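Side-chain contacts in indole-3-pyruvate decarboxylase (Azospirillum brasilense, PDB 2NXW), which catalyses the thiamine-diphosphate- and metal-dependent decarboxylation of indole-3-pyruvate to indole-3-acetaldehyde, a step in the biosynthesis of the plant hormone auxin: residues 30-35 and 57-62; 49-54 and 87-92; 79-84 and 432-437; 94-99 and 143-148; 166-171 and 177-182. One frame throughout, in Å; residues are numbered along the deposited sequence.

Interaction 1. Residues 30-35 and 57-62; sequences ALKDRG and TQILPL
K32 lies across the loop at I59 and L60, its stem over the backbone of one and its base against the side chain of the other. The lysine CG stands anti to the backbone N (chi1 -176°), and every later torsion is also close to 180°, which turns the chain into a straight rod running out from the helix. The side chain of I59 crosses this rod at a slant, CG2 lying 4.2 Å from K32 CD. The same K32 CD comes closer to the carbonyl, 3.6 Å from I59 O. The charged NZ does not bond to that oxygen directly: a water accepts from K32 NZ and donates to I59 O over 3.0 Å. A long residue with an apolar stem and a charged end suits this border, because the methylenes pack on the loop while the ammonium stays hydrated.

L60 faces the helix with its two methyls, one for each neighbour. CD2 rests 3.9 Å from K32 CB, and CD1 is 4.2 Å from L31 CB. L31 itself reaches V114 and I116 of the parallel sheet, so the contact grades from buried L31 to the exposed lysine.

The helix closes in a Schellman motif, with G35 N bonded to K32 O over 3.0 Å and A36 N to L31 O. G35 takes positive phi there, where a side chain would strike the preceding carbonyl. Helix 23-33 thus covers the connection into edge strand 62-64, an arrangement in keeping with the alpha/beta fold of the N-terminal thiamine-diphosphate-binding domain.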
# COMPACT_ATOMS: atom_id res chain seq x y z
N ALA A 30 0.44 -19.67 32.20
CA ALA A 30 -0.58 -18.71 31.81
C ALA A 30 -1.51 -19.31 30.76
O ALA A 30 -2.72 -19.06 30.76
CB ALA A 30 0.07 -17.44 31.26
N LEU A 31 -0.94 -20.12 29.87
CA LEU A 31 -1.74 -20.76 28.83
C LEU A 31 -2.64 -21.82 29.45
O LEU A 31 -3.83 -21.91 29.13
CB LEU A 31 -0.82 -21.39 27.78
CG LEU A 31 -0.08 -20.36 26.91
CD1 LEU A 31 1.11 -21.00 26.21
CD2 LEU A 31 -1.07 -19.75 25.91
N LYS A 32 -2.09 -22.61 30.37
CA LYS A 32 -2.87 -23.64 31.04
C LYS A 32 -3.99 -23.00 31.86
O LYS A 32 -5.11 -23.52 31.91
CB LYS A 32 -1.96 -24.48 31.94
CG LYS A 32 -2.70 -25.64 32.59
CD LYS A 32 -1.79 -26.47 33.45
CE LYS A 32 -2.57 -27.62 34.08
NZ LYS A 32 -1.71 -28.47 34.95
N ASP A 33 -3.70 -21.85 32.49
CA ASP A 33 -4.71 -21.13 33.28
C ASP A 33 -5.89 -20.72 32.42
O ASP A 33 -7.02 -20.58 32.91
CB ASP A 33 -4.14 -19.84 33.89
CG ASP A 33 -3.12 -20.08 34.97
OD1 ASP A 33 -3.14 -21.16 35.60
OD2 ASP A 33 -2.31 -19.16 35.20
N ARG A 34 -5.63 -20.51 31.14
CA ARG A 34 -6.65 -20.09 30.19
C ARG A 34 -7.28 -21.23 29.41
O ARG A 34 -8.02 -21.00 28.45
CB ARG A 34 -6.06 -19.04 29.26
CG ARG A 34 -5.77 -17.74 30.01
CD ARG A 34 -4.89 -16.78 29.22
NE ARG A 34 -4.81 -15.48 29.88
CZ ARG A 34 -4.09 -15.23 30.96
NH1 ARG A 34 -3.36 -16.18 31.53
NH2 ARG A 34 -4.13 -14.01 31.51
N GLY A 35 -7.00 -22.47 29.82
CA GLY A 35 -7.60 -23.62 29.18
C GLY A 35 -6.82 -24.43 28.17
O GLY A 35 -7.31 -25.46 27.72
N THR A 57 9.17 -29.68 32.37
CA THR A 57 8.12 -29.28 33.30
C THR A 57 6.78 -29.97 33.04
O THR A 57 5.98 -30.14 33.96
CB THR A 57 7.87 -27.77 33.26
OG1 THR A 57 7.34 -27.41 31.98
CG2 THR A 57 9.17 -27.00 33.53
N GLN A 58 6.53 -30.35 31.79
CA GLN A 58 5.28 -30.99 31.43
C GLN A 58 4.05 -30.18 31.87
O GLN A 58 3.02 -30.76 32.23
CB GLN A 58 5.21 -32.41 32.02
CG GLN A 58 6.17 -33.41 31.38
CD GLN A 58 5.81 -33.72 29.94
OE1 GLN A 58 4.65 -34.03 29.63
NE2 GLN A 58 6.79 -33.67 29.04
N ILE A 59 4.16 -28.86 31.86
CA ILE A 59 3.02 -28.02 32.25
C ILE A 59 1.88 -28.27 31.25
O ILE A 59 0.71 -28.32 31.62
CB ILE A 59 3.41 -26.53 32.27
CG1 ILE A 59 4.40 -26.28 33.42
CG2 ILE A 59 2.17 -25.66 32.46
CD1 ILE A 59 4.99 -24.88 33.44
N LEU A 60 2.26 -28.41 29.98
CA LEU A 60 1.31 -28.72 28.92
C LEU A 60 1.91 -29.91 28.19
O LEU A 60 3.12 -29.98 28.00
CB LEU A 60 1.18 -27.56 27.92
CG LEU A 60 0.50 -26.25 28.32
CD1 LEU A 60 0.53 -25.29 27.14
CD2 LEU A 60 -0.93 -26.52 28.76
N PRO A 61 1.07 -30.88 27.80
CA PRO A 61 1.57 -32.05 27.09
C PRO A 61 2.24 -31.53 25.82
O PRO A 61 1.67 -30.70 25.11
CB PRO A 61 0.29 -32.83 26.79
CG PRO A 61 -0.57 -32.52 27.98
CD PRO A 61 -0.35 -31.04 28.16
N LEU A 62 3.45 -32.02 25.53
CA LEU A 62 4.19 -31.58 24.35
C LEU A 62 4.09 -32.60 23.23
O LEU A 62 4.54 -33.74 23.37
CB LEU A 62 5.66 -31.34 24.72
CG LEU A 62 6.63 -30.96 23.60
CD1 LEU A 62 6.27 -29.60 23.03
CD2 LEU A 62 8.05 -30.95 24.16
O HOH W 1 0.47 -29.55 34.31

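Interaction 2. Residues 49-54 and 87-92; sequences PFFKVA and VAAVTY
F50 and F51, neighbours on one helix, converge with their rings on A89, F50 edge-on to its methyl and F51 by CZ and CE1. F50 comes first. Its CG lies anti to the backbone N (chi1 179°), which carries the ring down from the helix to the sheet; there CE2 stands 4.1 Å from A89 CB, with the methyl near the plane of the ring. The phenyl also packs on M39 and I116, from the strands on either side of 86-90, a buried apolar setting that suits a large aromatic.

F51 follows and makes the closer approach, with a different first torsion: its CG sits beside the backbone N (chi1 -85°), and the ring folds back to the strand. CZ reaches A89 CB at 3.7 Å, and CE1 lies 3.8 Å from the same methyl. It is the carbonyl oxygen of A89 that lies at the F51 edge, in the ring plane, with O 3.7 Å from F51 CZ; the slightly positive rim of a phenyl meets an oxygen there more comfortably than its face would. Alanine suits the strand position because two rings already converge on it.

K52 makes a salt bridge with E488 of the second subunit, while A54 packs on M39. Helix 48-57 therefore lies over strand 86-90 and its neighbour 39-41, with helix 23-33 alongside through F50 and V53 on A24, and strand 113-119 flanking strand 86-90 on its far side from 39-41.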
# COMPACT_ATOMS: atom_id res chain seq x y z
N PRO A 49 16.00 -24.22 23.95
CA PRO A 49 15.82 -23.96 25.38
C PRO A 49 14.35 -23.96 25.81
O PRO A 49 14.00 -24.46 26.88
CB PRO A 49 16.48 -22.59 25.57
CG PRO A 49 17.61 -22.65 24.57
CD PRO A 49 16.92 -23.23 23.35
N PHE A 50 13.48 -23.40 24.97
CA PHE A 50 12.06 -23.35 25.28
C PHE A 50 11.45 -24.76 25.28
O PHE A 50 10.67 -25.10 26.17
CB PHE A 50 11.31 -22.47 24.26
CG PHE A 50 9.83 -22.40 24.50
CD1 PHE A 50 9.32 -21.65 25.55
CD2 PHE A 50 8.96 -23.11 23.68
CE1 PHE A 50 7.94 -21.61 25.80
CE2 PHE A 50 7.59 -23.07 23.92
CZ PHE A 50 7.08 -22.33 24.97
N PHE A 51 11.80 -25.58 24.29
CA PHE A 51 11.26 -26.93 24.25
C PHE A 51 11.75 -27.76 25.43
O PHE A 51 11.04 -28.64 25.90
CB PHE A 51 11.61 -27.62 22.92
CG PHE A 51 10.65 -27.31 21.80
CD1 PHE A 51 10.53 -26.01 21.30
CD2 PHE A 51 9.87 -28.32 21.24
CE1 PHE A 51 9.66 -25.73 20.25
CE2 PHE A 51 8.99 -28.05 20.18
CZ PHE A 51 8.89 -26.75 19.69
N LYS A 52 12.95 -27.45 25.92
CA LYS A 52 13.53 -28.15 27.07
C LYS A 52 12.66 -27.88 28.29
O LYS A 52 12.33 -28.80 29.04
CB LYS A 52 14.96 -27.68 27.34
CG LYS A 52 15.59 -28.29 28.60
CD LYS A 52 17.04 -27.86 28.74
CE LYS A 52 17.65 -28.39 30.04
NZ LYS A 52 19.09 -28.06 30.14
N VAL A 53 12.28 -26.63 28.49
CA VAL A 53 11.43 -26.29 29.63
C VAL A 53 10.08 -26.99 29.48
O VAL A 53 9.55 -27.57 30.43
CB VAL A 53 11.20 -24.77 29.74
CG1 VAL A 53 10.17 -24.47 30.84
CG2 VAL A 53 12.52 -24.07 30.06
N ALA A 54 9.52 -26.96 28.28
CA ALA A 54 8.23 -27.61 28.06
C ALA A 54 8.28 -29.10 28.37
O ALA A 54 7.40 -29.64 29.04
CB ALA A 54 7.76 -27.38 26.62
N VAL A 87 -2.01 -23.94 21.00
CA VAL A 87 -0.62 -23.53 21.16
C VAL A 87 0.27 -24.22 20.14
O VAL A 87 0.35 -25.45 20.07
CB VAL A 87 -0.10 -23.83 22.60
CG1 VAL A 87 1.26 -23.18 22.81
CG2 VAL A 87 -1.11 -23.31 23.63
N ALA A 88 0.97 -23.39 19.36
CA ALA A 88 1.85 -23.86 18.30
C ALA A 88 3.22 -23.25 18.48
O ALA A 88 3.37 -22.03 18.38
CB ALA A 88 1.27 -23.46 16.95
N ALA A 89 4.21 -24.10 18.72
CA ALA A 89 5.59 -23.67 18.95
C ALA A 89 6.51 -24.00 17.79
O ALA A 89 6.58 -25.15 17.35
CB ALA A 89 6.13 -24.30 20.25
N VAL A 90 7.23 -22.99 17.33
CA VAL A 90 8.15 -23.12 16.20
C VAL A 90 9.49 -22.45 16.45
O VAL A 90 9.70 -21.76 17.46
CB VAL A 90 7.53 -22.49 14.93
CG1 VAL A 90 6.27 -23.27 14.52
CG2 VAL A 90 7.21 -21.02 15.17
N THR A 91 10.41 -22.65 15.53
CA THR A 91 11.72 -22.03 15.65
C THR A 91 11.79 -20.86 14.68
O THR A 91 11.01 -20.77 13.73
CB THR A 91 12.85 -23.05 15.39
OG1 THR A 91 14.10 -22.48 15.79
CG2 THR A 91 12.89 -23.45 13.91
N TYR A 92 12.74 -19.97 14.93
CA TYR A 92 12.92 -18.77 14.13
C TYR A 92 13.27 -19.06 12.68
O TYR A 92 14.01 -20.01 12.39
CB TYR A 92 14.04 -17.91 14.74
CG TYR A 92 13.98 -16.45 14.34
CD1 TYR A 92 12.95 -15.64 14.81
CD2 TYR A 92 14.94 -15.89 13.50
CE1 TYR A 92 12.87 -14.30 14.47
CE2 TYR A 92 14.87 -14.53 13.14
CZ TYR A 92 13.82 -13.75 13.64
OH TYR A 92 13.71 -12.41 13.33

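Interaction 3. Residues 79-84 and 432-437; sequences ARYSST and IGAQCV
Y81 is the side chain that reaches across to A434 and V437, where the two helices bring their CA atoms to within 5.9 Å at Y81 and A434. Its CB already touches the partner helix, lying 4.2 Å from V437 CG2. From there CG, anti to the backbone N at chi1 -170°, leads the ring out along the other helix, and the side chains of Y81 and V437 run alongside each other, pointing opposite ways. One ortho carbon, CD1, rests 3.9 Å from A434 CB. The other, CD2, meets V437 CG2 at 4.0 Å; both methyls lie to the same side of the ring plane. A434 O lies over one face of the ring, and farther out CE2 comes within 4.2 Å of V437 O. Toward its tip Y81 also packs on S438, just beyond helix 427-437. Alanine gives the phenol room to lie close, and valine continues the same apolar surface with one methyl of its fork.

S82 takes a smaller share, its OG 4.4 Å from V437 CG2. That hydroxyl bonds to Q37 OE1, and V437 packs on Q37 as well, so one loop residue serves both sides of the junction.

Helix 68-82 belongs to the N-terminal cofactor-binding domain and helix 427-437 to the C-terminal one, so the tyrosine joins two domains of one chain. No hydrogen bond crosses between the segments: cohesion rests on dispersion between ring and methyls, which depends on matching shape and sets no exact polar geometry.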
# COMPACT_ATOMS: atom_id res chain seq x y z
N ALA A 79 -7.84 -25.92 19.54
CA ALA A 79 -8.55 -24.74 20.02
C ALA A 79 -10.04 -24.88 19.70
O ALA A 79 -10.89 -24.63 20.54
CB ALA A 79 -7.99 -23.48 19.35
N ARG A 80 -10.34 -25.29 18.48
CA ARG A 80 -11.73 -25.45 18.07
C ARG A 80 -12.42 -26.55 18.85
O ARG A 80 -13.59 -26.42 19.21
CB ARG A 80 -11.80 -25.79 16.58
CG ARG A 80 -11.27 -24.71 15.67
CD ARG A 80 -11.53 -25.05 14.21
NE ARG A 80 -10.69 -24.26 13.33
CZ ARG A 80 -10.98 -23.98 12.06
NH1 ARG A 80 -12.11 -24.43 11.52
NH2 ARG A 80 -10.12 -23.30 11.32
N TYR A 81 -11.71 -27.65 19.10
CA TYR A 81 -12.30 -28.78 19.78
C TYR A 81 -12.84 -28.44 21.17
O TYR A 81 -13.95 -28.84 21.52
CB TYR A 81 -11.29 -29.92 19.91
CG TYR A 81 -11.90 -31.22 20.40
CD1 TYR A 81 -12.47 -32.13 19.50
CD2 TYR A 81 -11.96 -31.52 21.76
CE1 TYR A 81 -13.10 -33.30 19.95
CE2 TYR A 81 -12.58 -32.68 22.22
CZ TYR A 81 -13.15 -33.57 21.31
OH TYR A 81 -13.78 -34.70 21.75
N SER A 82 -12.06 -27.69 21.93
CA SER A 82 -12.43 -27.33 23.30
C SER A 82 -12.79 -25.85 23.50
O SER A 82 -12.96 -25.42 24.65
CB SER A 82 -11.28 -27.70 24.24
OG SER A 82 -11.00 -29.09 24.19
N SER A 83 -12.93 -25.10 22.41
CA SER A 83 -13.24 -23.67 22.46
C SER A 83 -12.31 -22.97 23.44
O SER A 83 -12.73 -22.23 24.33
CB SER A 83 -14.71 -23.43 22.86
OG SER A 83 -15.58 -23.90 21.83
N THR A 84 -11.02 -23.22 23.26
CA THR A 84 -10.01 -22.63 24.13
C THR A 84 -8.82 -22.16 23.29
O THR A 84 -8.93 -22.05 22.07
CB THR A 84 -9.56 -23.66 25.20
OG1 THR A 84 -8.76 -23.01 26.19
CG2 THR A 84 -8.77 -24.80 24.57
N ILE A 432 -5.71 -35.14 13.92
CA ILE A 432 -4.67 -35.50 14.87
C ILE A 432 -4.68 -34.55 16.08
O ILE A 432 -4.65 -34.99 17.23
CB ILE A 432 -3.28 -35.49 14.18
CG1 ILE A 432 -3.15 -36.72 13.27
CG2 ILE A 432 -2.16 -35.42 15.21
CD1 ILE A 432 -1.99 -36.66 12.30
N GLY A 433 -4.75 -33.25 15.82
CA GLY A 433 -4.77 -32.29 16.92
C GLY A 433 -5.98 -32.47 17.81
O GLY A 433 -5.88 -32.46 19.05
N ALA A 434 -7.14 -32.65 17.19
CA ALA A 434 -8.36 -32.84 17.95
C ALA A 434 -8.27 -34.11 18.78
O ALA A 434 -8.59 -34.10 19.97
CB ALA A 434 -9.58 -32.90 17.02
N GLN A 435 -7.82 -35.21 18.19
CA GLN A 435 -7.77 -36.43 18.98
C GLN A 435 -6.73 -36.35 20.11
O GLN A 435 -6.91 -36.99 21.15
CB GLN A 435 -7.54 -37.66 18.08
CG GLN A 435 -7.84 -38.96 18.86
CD GLN A 435 -8.16 -40.18 18.01
OE1 GLN A 435 -8.03 -41.33 18.48
NE2 GLN A 435 -8.60 -39.96 16.78
N CYS A 436 -5.68 -35.56 19.93
CA CYS A 436 -4.70 -35.44 21.02
C CYS A 436 -5.34 -34.85 22.27
O CYS A 436 -4.91 -35.16 23.38
CB CYS A 436 -3.52 -34.55 20.61
SG CYS A 436 -2.31 -35.36 19.53
N VAL A 437 -6.37 -34.03 22.11
CA VAL A 437 -7.03 -33.42 23.26
C VAL A 437 -8.43 -33.94 23.54
O VAL A 437 -9.11 -33.43 24.43
CB VAL A 437 -7.09 -31.86 23.11
CG1 VAL A 437 -5.68 -31.31 22.92
CG2 VAL A 437 -7.99 -31.45 21.93

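Interaction 4. Residues 94-99 and 143-148; sequences AGAFNM and QVFKEI
A96 and F145 make the one contact here with a polar side to it. The phenyl edge of F145 is directed at the helix carbonyl, CZ standing 3.3 Å from A96 O with the oxygen near the ring plane, and CE1 follows at 3.6 Å. The C-H rim of an aromatic carries partial positive charge, so this edge-on approach is electrostatically agreeable. The same oxygen accepts the backbone N-H of M99 at 3.0 Å, so its conventional hydrogen bond is already made.

The remaining contacts are apolar. F145 CE1 lies 3.9 Å from A96 CB, a methyl small enough to let the ring come up to the backbone. F97 points its CB away from helix 140-145, but with CG beside the backbone N (chi1 -73°) its ring swings back until CE1 is 4.1 Å from V144 CG2; the two side chains cross at about a right angle. With V100 and V115 also against it and Y180 stacked on its ring, F145 sits in a largely apolar nest, and a serine here would probably leave Y180 without its stacking partner and open a gap beside A96.

The cofactor is met by A94 and G95, while N98 ND2 bonds to E68 OE1. The chemistry across the contact is thus mainly dispersion, with weak aromatic-edge electrostatics added, and it packs helix 140-145 against the short helix 94-97, whose G95 belongs to the thiamine diphosphate pocket.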
# COMPACT_ATOMS: atom_id res chain seq x y z
N ALA A 94 12.75 -20.28 8.92
CA ALA A 94 12.01 -21.25 8.12
C ALA A 94 10.86 -21.92 8.86
O ALA A 94 9.75 -22.04 8.33
CB ALA A 94 12.96 -22.30 7.55
N GLY A 95 11.12 -22.35 10.10
CA GLY A 95 10.09 -23.01 10.88
C GLY A 95 8.83 -22.15 11.01
O GLY A 95 7.72 -22.60 10.71
N ALA A 96 9.01 -20.91 11.43
CA ALA A 96 7.88 -20.00 11.59
C ALA A 96 7.22 -19.63 10.25
O ALA A 96 5.99 -19.62 10.14
CB ALA A 96 8.35 -18.73 12.33
N PHE A 97 8.03 -19.32 9.24
CA PHE A 97 7.46 -18.95 7.95
C PHE A 97 6.65 -20.09 7.35
O PHE A 97 5.70 -19.85 6.61
CB PHE A 97 8.55 -18.53 6.97
CG PHE A 97 9.15 -17.19 7.27
CD1 PHE A 97 8.34 -16.07 7.42
CD2 PHE A 97 10.53 -17.05 7.40
CE1 PHE A 97 8.89 -14.81 7.70
CE2 PHE A 97 11.10 -15.81 7.69
CZ PHE A 97 10.28 -14.68 7.84
N ASN A 98 7.03 -21.32 7.70
CA ASN A 98 6.34 -22.50 7.20
C ASN A 98 4.97 -22.72 7.85
O ASN A 98 4.24 -23.62 7.46
CB ASN A 98 7.25 -23.72 7.43
CG ASN A 98 6.98 -24.86 6.47
OD1 ASN A 98 6.45 -24.66 5.36
ND2 ASN A 98 7.38 -26.06 6.87
N MET A 99 4.61 -21.90 8.84
CA MET A 99 3.32 -22.03 9.51
C MET A 99 2.39 -20.83 9.23
O MET A 99 1.29 -20.75 9.77
CB MET A 99 3.53 -22.19 11.02
CG MET A 99 2.39 -22.91 11.72
SD MET A 99 2.78 -23.31 13.44
CE MET A 99 2.89 -21.64 14.19
N GLN A 143 7.12 -8.73 11.13
CA GLN A 143 6.27 -7.98 10.20
C GLN A 143 5.27 -8.86 9.45
O GLN A 143 4.16 -8.43 9.15
CB GLN A 143 7.13 -7.21 9.20
CG GLN A 143 8.00 -6.14 9.85
CD GLN A 143 7.19 -5.16 10.67
OE1 GLN A 143 6.29 -4.50 10.15
NE2 GLN A 143 7.50 -5.06 11.96
N VAL A 144 5.68 -10.08 9.13
CA VAL A 144 4.78 -10.99 8.45
C VAL A 144 3.71 -11.47 9.42
O VAL A 144 2.52 -11.47 9.10
CB VAL A 144 5.56 -12.20 7.86
CG1 VAL A 144 4.61 -13.33 7.49
CG2 VAL A 144 6.33 -11.75 6.62
N PHE A 145 4.11 -11.87 10.63
CA PHE A 145 3.11 -12.35 11.57
C PHE A 145 2.12 -11.30 12.05
O PHE A 145 0.99 -11.62 12.39
CB PHE A 145 3.76 -13.09 12.74
CG PHE A 145 4.03 -14.54 12.45
CD1 PHE A 145 5.21 -14.95 11.83
CD2 PHE A 145 3.04 -15.49 12.69
CE1 PHE A 145 5.41 -16.29 11.46
CE2 PHE A 145 3.22 -16.83 12.32
CZ PHE A 145 4.41 -17.23 11.70
N LYS A 146 2.54 -10.04 12.05
CA LYS A 146 1.65 -8.96 12.47
C LYS A 146 0.47 -8.86 11.52
O LYS A 146 -0.59 -8.36 11.89
CB LYS A 146 2.40 -7.63 12.50
N GLU A 147 0.64 -9.35 10.29
CA GLU A 147 -0.42 -9.31 9.29
C GLU A 147 -1.48 -10.39 9.48
O GLU A 147 -2.59 -10.28 8.95
CB GLU A 147 0.17 -9.46 7.88
CG GLU A 147 1.10 -8.34 7.44
CD GLU A 147 0.39 -7.01 7.29
OE1 GLU A 147 -0.75 -6.99 6.77
OE2 GLU A 147 0.98 -5.98 7.67
N ILE A 148 -1.16 -11.44 10.23
CA ILE A 148 -2.09 -12.54 10.43
C ILE A 148 -2.43 -12.88 11.88
O ILE A 148 -2.85 -13.99 12.19
CB ILE A 148 -1.56 -13.81 9.73
CG1 ILE A 148 -0.16 -14.14 10.24
CG2 ILE A 148 -1.53 -13.58 8.22
CD1 ILE A 148 0.45 -15.40 9.62

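Interaction 5. Residues 166-171 and 177-182; sequences ARVLGA and RPVYLE
V168 and V179 meet where a helix packs back onto the next strand of a beta-alpha-beta unit, strand 152-154, helix 161-175 and strand 179-184. Helix and strand run nearly antiparallel, at 156°, their segment axes 8.5 Å apart at closest approach.

The chief bump is V168 CG1. Anti to the backbone N (chi1 175°), it drops into the hollow between V179 and L181, side chains two residues apart on one strand face. It presses on V179 CB at 3.4 Å, tighter than usual for two carbons, while L181 CD2 closes the other wall at 3.9 Å. In return, V179 CG1 fits under the helix backbone, 3.4 Å from V168 O. Beta-branched valine suits both places, being broad near the main chain and short beyond it. L169 adds a looser touch, CD2 to L181 CD1 at 4.4 Å, and also packs on V114. Replacing V179 by glycine would probably open a gap under V168 CG1 and let the helix settle less firmly on the sheet.

On the reverse face of the strand, Y180 OH donates to E182 OE1 at 2.6 Å, and E182 OE1 accepts through its anti lone pair.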
# COMPACT_ATOMS: atom_id res chain seq x y z
N ALA A 166 -0.10 -11.35 29.40
CA ALA A 166 -1.51 -11.19 29.72
C ALA A 166 -2.22 -10.36 28.65
O ALA A 166 -3.35 -10.66 28.28
CB ALA A 166 -1.67 -10.51 31.09
N ARG A 167 -1.55 -9.33 28.15
CA ARG A 167 -2.15 -8.49 27.12
C ARG A 167 -2.40 -9.28 25.82
O ARG A 167 -3.49 -9.23 25.25
CB ARG A 167 -1.26 -7.29 26.80
CG ARG A 167 -1.77 -6.43 25.64
CD ARG A 167 -0.84 -5.28 25.29
NE ARG A 167 0.45 -5.69 24.73
CZ ARG A 167 0.61 -6.13 23.48
NH1 ARG A 167 -0.42 -6.22 22.67
NH2 ARG A 167 1.82 -6.48 23.06
N VAL A 168 -1.38 -9.99 25.38
CA VAL A 168 -1.49 -10.75 24.14
C VAL A 168 -2.46 -11.93 24.24
O VAL A 168 -3.28 -12.13 23.34
CB VAL A 168 -0.10 -11.21 23.68
CG1 VAL A 168 -0.22 -12.12 22.45
CG2 VAL A 168 0.73 -9.98 23.32
N LEU A 169 -2.37 -12.71 25.32
CA LEU A 169 -3.29 -13.83 25.46
C LEU A 169 -4.70 -13.29 25.64
O LEU A 169 -5.68 -13.91 25.20
CB LEU A 169 -2.91 -14.72 26.64
CG LEU A 169 -1.53 -15.37 26.55
CD1 LEU A 169 -1.39 -16.38 27.67
CD2 LEU A 169 -1.36 -16.05 25.17
N GLY A 170 -4.81 -12.13 26.29
CA GLY A 170 -6.11 -11.53 26.51
C GLY A 170 -6.74 -11.11 25.20
O GLY A 170 -7.96 -11.20 25.03
N ALA A 171 -5.91 -10.65 24.26
CA ALA A 171 -6.39 -10.23 22.94
C ALA A 171 -6.89 -11.46 22.17
O ALA A 171 -7.91 -11.39 21.48
CB ALA A 171 -5.27 -9.54 22.17
N ARG A 177 -8.85 -14.78 17.85
CA ARG A 177 -7.96 -14.79 16.68
C ARG A 177 -6.56 -15.15 17.18
O ARG A 177 -6.25 -14.99 18.36
CB ARG A 177 -7.87 -13.42 16.04
CG ARG A 177 -9.18 -12.75 15.71
CD ARG A 177 -9.51 -12.89 14.25
NE ARG A 177 -10.54 -11.94 13.83
CZ ARG A 177 -11.25 -12.07 12.72
NH1 ARG A 177 -11.03 -13.10 11.91
NH2 ARG A 177 -12.18 -11.18 12.41
N PRO A 178 -5.69 -15.62 16.29
CA PRO A 178 -4.33 -15.99 16.66
C PRO A 178 -3.51 -14.79 17.13
O PRO A 178 -3.79 -13.65 16.75
CB PRO A 178 -3.74 -16.56 15.36
CG PRO A 178 -4.92 -16.99 14.60
CD PRO A 178 -5.97 -15.95 14.88
N VAL A 179 -2.49 -15.08 17.93
CA VAL A 179 -1.57 -14.06 18.43
C VAL A 179 -0.15 -14.60 18.27
O VAL A 179 0.06 -15.81 18.09
CB VAL A 179 -1.84 -13.70 19.91
CG1 VAL A 179 -3.16 -12.96 20.01
CG2 VAL A 179 -1.84 -14.96 20.78
N TYR A 180 0.83 -13.70 18.36
CA TYR A 180 2.23 -14.04 18.16
C TYR A 180 3.15 -13.63 19.31
O TYR A 180 3.14 -12.47 19.73
CB TYR A 180 2.70 -13.37 16.86
CG TYR A 180 4.15 -13.59 16.52
CD1 TYR A 180 4.61 -14.84 16.13
CD2 TYR A 180 5.07 -12.53 16.56
CE1 TYR A 180 5.94 -15.04 15.80
CE2 TYR A 180 6.40 -12.72 16.23
CZ TYR A 180 6.83 -13.98 15.85
OH TYR A 180 8.16 -14.18 15.54
N LEU A 181 3.93 -14.58 19.82
CA LEU A 181 4.88 -14.32 20.89
C LEU A 181 6.24 -14.77 20.41
O LEU A 181 6.42 -15.92 20.02
CB LEU A 181 4.50 -15.08 22.17
CG LEU A 181 3.21 -14.60 22.85
CD1 LEU A 181 2.86 -15.53 24.01
CD2 LEU A 181 3.40 -13.16 23.35
N GLU A 182 7.22 -13.87 20.46
CA GLU A 182 8.58 -14.15 20.02
C GLU A 182 9.44 -14.13 21.28
O GLU A 182 9.44 -13.15 22.03
CB GLU A 182 8.99 -13.05 19.03
CG GLU A 182 10.29 -13.24 18.30
CD GLU A 182 10.48 -12.17 17.24
OE1 GLU A 182 9.83 -12.27 16.17
OE2 GLU A 182 11.25 -11.23 17.48

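How the interactions relate
Four of the five contacts surround the N-terminal parallel sheet. Interactions 1 and 2 interleave along the chain, their centres 13 Å apart, and L31 touches V87. Interaction 4 follows as strand 86-90 leads into helix 94-97, where M99 and A96 pack on V90. Interaction 5 comes next and meets interaction 4 through the stacked rings of F145 and Y180; it also reaches interaction 1, L169 lying against L31. Interaction 3 begins just before strand 86-90, alternating with interaction 2, and ends far down the chain in the C-terminal domain, enclosing interactions 4 and 5; its centre is 14 Å from that of interaction 1. Four contacts thus pack one sheet, and the fifth joins two domains.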